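Local coordinates for tail spike protein (Acinetobacter phage vB_AbaP_AS12, PDB 6EU4) that probably recognises and breaks down the capsular polysaccharide of Acinetobacter baumannii as the trimeric tailspike of the phage, at residues 102-114 against 125-139. Numbering follows the deposited sequence.
Sequences SFDSAIPIQKVLI and YHTSVPVYYNSNTTI
Gln110 reaches from helix 106-113 to strand 131-133 and clasps the backbone of Tyr132 with both ends of its amide. OE1 accepts from Tyr132 N (2.9 Å) in the carbonyl plane, on a lone pair, while NE2 donates to Tyr132 O (2.9 Å), a nearly straight bond. A bend at chi2 (58°) lays the amide over one face of the Tyr132 ring, the two planes 20° apart and NE2 above the ring centre. Water 2 adds a further donor to OE1 and joins it to Pro130 O. Ile114 CG2 meets the same ring at CE1, obliquely.

The inner face of the helix is apolar. Ile109 presents CD1 to Tyr125 CB (3.6 Å) and CG2 to Val131 CG1; Leu113 forks between Val131 CG2 and Ile139 CD1 (3.5 Å from its CD2). Phe149 of the next coil also packs on Ile109.

At the N-terminal end, Asp104 OD1 receives Ser128 N (3.1 Å) and Ala106 N from opposite faces of its carboxylate plane, the latter closing an Asx turn, and OD2 takes the short bond from Ser128 OG (2.6 Å). Ser105 N donates to His126 O (2.8 Å). Water 1 accepts from His126 N and also meets Ser105 OG, which is hydrogen-bonded to the backbone N of Lys97 as well.

The helix thus lies across the N-terminal end of the parallel beta-helix, almost parallel to strand 131-133. Gln110 meets the N-H and C=O of Tyr132 as peptide groups of a neighbouring strand would, while Val131 bonds to Ile176 on strand 175-179; three donors on Asp104 would probably stabilise its negative charge.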
# COMPACT_ATOMS: atom_id res chain seq x y z
N SER A 102 45.20 -2.72 -13.88
CA SER A 102 46.34 -1.82 -13.88
C SER A 102 46.12 -0.59 -14.74
O SER A 102 46.98 0.30 -14.77
CB SER A 102 47.59 -2.55 -14.34
OG SER A 102 47.42 -3.01 -15.68
N PHE A 103 45.00 -0.51 -15.46
CA PHE A 103 44.76 0.58 -16.39
C PHE A 103 43.70 1.52 -15.84
O PHE A 103 42.61 1.07 -15.46
CB PHE A 103 44.33 0.06 -17.76
CG PHE A 103 44.17 1.14 -18.77
CD1 PHE A 103 45.27 1.61 -19.48
CD2 PHE A 103 42.93 1.73 -18.99
CE1 PHE A 103 45.13 2.63 -20.39
CE2 PHE A 103 42.79 2.75 -19.90
CZ PHE A 103 43.89 3.20 -20.60
N ASP A 104 44.00 2.81 -15.83
CA ASP A 104 43.09 3.83 -15.32
C ASP A 104 42.20 4.31 -16.46
O ASP A 104 42.66 5.03 -17.35
CB ASP A 104 43.88 4.99 -14.72
CG ASP A 104 43.02 6.02 -14.02
OD1 ASP A 104 41.78 5.86 -13.95
OD2 ASP A 104 43.61 7.03 -13.55
N SER A 105 40.92 3.92 -16.43
CA SER A 105 39.94 4.27 -17.44
C SER A 105 39.16 5.55 -17.11
O SER A 105 38.20 5.87 -17.81
CB SER A 105 38.95 3.11 -17.64
OG SER A 105 39.56 2.05 -18.35
N ALA A 106 39.58 6.29 -16.08
CA ALA A 106 38.83 7.47 -15.61
C ALA A 106 38.55 8.47 -16.73
O ALA A 106 37.42 8.97 -16.86
CB ALA A 106 39.61 8.16 -14.50
N ILE A 107 39.56 8.82 -17.51
CA ILE A 107 39.42 9.88 -18.50
C ILE A 107 38.49 9.40 -19.61
O ILE A 107 37.54 10.12 -19.96
CB ILE A 107 40.79 10.34 -19.00
CG1 ILE A 107 41.49 11.11 -17.86
CG2 ILE A 107 40.67 11.22 -20.25
CD1 ILE A 107 42.98 11.40 -18.11
N PRO A 108 38.71 8.22 -20.19
CA PRO A 108 37.75 7.73 -21.21
C PRO A 108 36.33 7.63 -20.70
O PRO A 108 35.39 7.98 -21.43
CB PRO A 108 38.29 6.34 -21.58
CG PRO A 108 39.68 6.34 -21.19
CD PRO A 108 39.88 7.33 -20.09
N ILE A 109 36.13 7.12 -19.48
CA ILE A 109 34.77 7.03 -18.93
C ILE A 109 34.15 8.41 -18.89
O ILE A 109 33.00 8.62 -19.30
CB ILE A 109 34.77 6.40 -17.53
CG1 ILE A 109 35.11 4.90 -17.57
CG2 ILE A 109 33.41 6.60 -16.81
CD1 ILE A 109 35.59 4.39 -16.25
N GLN A 110 34.90 9.38 -18.37
CA GLN A 110 34.35 10.71 -18.22
C GLN A 110 33.94 11.29 -19.56
O GLN A 110 32.87 11.91 -19.67
CB GLN A 110 35.37 11.61 -17.51
CG GLN A 110 34.77 12.93 -17.06
CD GLN A 110 33.61 12.72 -16.12
OE1 GLN A 110 33.79 12.33 -14.96
NE2 GLN A 110 32.39 12.92 -16.63
N LYS A 111 34.76 11.08 -20.59
CA LYS A 111 34.42 11.59 -21.92
C LYS A 111 33.10 11.03 -22.42
O LYS A 111 32.29 11.77 -23.00
CB LYS A 111 35.54 11.26 -22.91
CG LYS A 111 36.78 12.12 -22.73
CD LYS A 111 37.90 11.67 -23.62
CE LYS A 111 39.12 12.55 -23.41
NZ LYS A 111 40.27 12.09 -24.21
N VAL A 112 32.84 9.73 -22.23
CA VAL A 112 31.60 9.20 -22.80
C VAL A 112 30.41 9.62 -21.95
O VAL A 112 29.31 9.81 -22.48
CB VAL A 112 31.64 7.68 -23.02
CG1 VAL A 112 32.77 7.29 -23.97
CG2 VAL A 112 31.73 6.92 -21.72
N LEU A 113 30.60 9.80 -20.64
CA LEU A 113 29.47 10.19 -19.79
C LEU A 113 28.93 11.57 -20.12
O LEU A 113 27.75 11.85 -19.85
CB LEU A 113 29.87 10.15 -18.31
CG LEU A 113 30.14 8.75 -17.76
CD1 LEU A 113 30.43 8.82 -16.27
CD2 LEU A 113 28.98 7.81 -18.03
N ILE A 114 29.74 12.45 -20.70
CA ILE A 114 29.26 13.79 -21.05
C ILE A 114 29.15 13.97 -22.57
O ILE A 114 29.05 15.10 -23.04
CB ILE A 114 30.14 14.88 -20.42
CG1 ILE A 114 31.58 14.79 -20.93
CG2 ILE A 114 30.06 14.76 -18.93
CD1 ILE A 114 32.45 15.98 -20.51
N TYR A 125 35.55 -1.43 -15.29
CA TYR A 125 36.50 -0.37 -15.60
C TYR A 125 37.05 0.15 -14.28
O TYR A 125 36.28 0.38 -13.34
CB TYR A 125 35.83 0.75 -16.36
CG TYR A 125 35.04 0.31 -17.57
CD1 TYR A 125 35.64 0.18 -18.82
CD2 TYR A 125 33.69 0.02 -17.45
CE1 TYR A 125 34.90 -0.21 -19.93
CE2 TYR A 125 32.94 -0.37 -18.56
CZ TYR A 125 33.53 -0.48 -19.78
OH TYR A 125 32.77 -0.88 -20.86
N HIS A 126 38.36 0.35 -14.21
CA HIS A 126 39.01 0.84 -13.00
C HIS A 126 39.30 2.33 -13.12
O HIS A 126 39.66 2.82 -14.19
CB HIS A 126 40.31 0.06 -12.73
CG HIS A 126 40.05 -1.35 -12.34
ND1 HIS A 126 39.61 -2.30 -13.24
CD2 HIS A 126 40.14 -1.97 -11.14
CE1 HIS A 126 39.44 -3.45 -12.61
NE2 HIS A 126 39.76 -3.27 -11.33
N THR A 127 39.10 3.05 -12.02
CA THR A 127 39.18 4.51 -12.02
C THR A 127 39.98 4.99 -10.82
O THR A 127 39.85 4.46 -9.72
CB THR A 127 37.80 5.13 -11.97
OG1 THR A 127 37.11 4.62 -10.82
CG2 THR A 127 37.04 4.81 -13.24
N SER A 128 40.79 6.03 -11.03
CA SER A 128 41.56 6.63 -9.95
C SER A 128 40.91 7.89 -9.39
O SER A 128 41.38 8.41 -8.37
CB SER A 128 42.97 6.96 -10.42
OG SER A 128 42.94 8.09 -11.27
N VAL A 129 39.88 8.41 -10.05
CA VAL A 129 39.13 9.57 -9.58
C VAL A 129 37.65 9.26 -9.73
O VAL A 129 37.27 8.30 -10.43
CB VAL A 129 39.52 10.85 -10.34
CG1 VAL A 129 40.97 11.25 -10.03
CG2 VAL A 129 39.34 10.67 -11.84
N PRO A 130 36.78 10.03 -9.09
CA PRO A 130 35.35 9.88 -9.36
C PRO A 130 35.05 10.24 -10.81
O PRO A 130 35.78 11.01 -11.44
CB PRO A 130 34.68 10.87 -8.39
CG PRO A 130 35.78 11.26 -7.41
CD PRO A 130 37.04 11.17 -8.19
N VAL A 131 33.94 9.71 -11.32
CA VAL A 131 33.40 10.11 -12.61
C VAL A 131 32.03 10.70 -12.37
O VAL A 131 31.31 10.25 -11.47
CB VAL A 131 33.35 8.95 -13.62
CG1 VAL A 131 34.79 8.47 -13.91
CG2 VAL A 131 32.49 7.78 -13.12
N TYR A 132 31.69 11.74 -13.12
CA TYR A 132 30.44 12.44 -12.91
C TYR A 132 29.55 12.36 -14.14
O TYR A 132 30.00 12.13 -15.26
CB TYR A 132 30.70 13.91 -12.52
CG TYR A 132 31.27 14.77 -13.63
CD1 TYR A 132 30.44 15.37 -14.57
CD2 TYR A 132 32.64 14.97 -13.74
CE1 TYR A 132 30.98 16.15 -15.59
CE2 TYR A 132 33.17 15.75 -14.75
CZ TYR A 132 32.33 16.34 -15.66
OH TYR A 132 32.84 17.10 -16.67
N TYR A 133 28.26 12.54 -13.89
CA TYR A 133 27.29 12.68 -14.95
C TYR A 133 26.42 13.89 -14.63
O TYR A 133 26.32 14.31 -13.48
CB TYR A 133 26.44 11.41 -15.10
CG TYR A 133 25.64 11.01 -13.86
CD1 TYR A 133 26.23 10.34 -12.80
CD2 TYR A 133 24.27 11.28 -13.78
CE1 TYR A 133 25.49 9.98 -11.68
CE2 TYR A 133 23.53 10.91 -12.65
CZ TYR A 133 24.15 10.27 -11.61
OH TYR A 133 23.42 9.89 -10.50
N ASN A 134 25.80 14.46 -15.68
CA ASN A 134 24.99 15.66 -15.53
C ASN A 134 23.54 15.30 -15.71
O ASN A 134 22.91 14.80 -14.76
CB ASN A 134 25.45 16.76 -16.51
CG ASN A 134 26.92 17.13 -16.35
OD1 ASN A 134 27.66 17.15 -17.33
ND2 ASN A 134 27.33 17.45 -15.13
N SER A 135 22.94 15.55 -16.86
CA SER A 135 21.51 15.34 -17.07
C SER A 135 21.29 14.65 -18.40
O SER A 135 22.16 14.64 -19.28
CB SER A 135 20.77 16.69 -17.01
OG SER A 135 20.80 17.17 -15.67
N ASN A 136 20.09 14.08 -18.56
CA ASN A 136 19.72 13.40 -19.80
C ASN A 136 20.74 12.33 -20.16
O ASN A 136 21.12 12.17 -21.32
CB ASN A 136 19.55 14.39 -20.94
CG ASN A 136 18.44 14.00 -21.90
OD1 ASN A 136 17.33 14.53 -21.85
ND2 ASN A 136 18.74 13.07 -22.79
N THR A 137 21.20 11.59 -19.15
CA THR A 137 22.23 10.58 -19.32
C THR A 137 21.62 9.21 -19.11
O THR A 137 21.04 8.94 -18.05
CB THR A 137 23.37 10.80 -18.33
OG1 THR A 137 23.76 12.16 -18.40
CG2 THR A 137 24.55 9.93 -18.68
N THR A 138 21.76 8.33 -20.10
CA THR A 138 21.37 6.93 -19.98
C THR A 138 22.65 6.10 -19.99
O THR A 138 23.46 6.22 -20.92
CB THR A 138 20.41 6.52 -21.10
OG1 THR A 138 19.17 7.22 -20.93
CG2 THR A 138 20.12 5.02 -21.06
N ILE A 139 22.82 5.27 -18.95
CA ILE A 139 23.97 4.39 -18.78
C ILE A 139 23.41 3.00 -18.52
O ILE A 139 22.60 2.83 -17.60
CB ILE A 139 24.87 4.82 -17.61
CG1 ILE A 139 25.26 6.29 -17.73
CG2 ILE A 139 26.09 3.92 -17.53
CD1 ILE A 139 25.95 6.84 -16.49
O HOH W 1 40.27 0.17 -16.55
O HOH W 2 36.17 12.44 -13.74
O HOH W 3 26.06 13.41 -18.29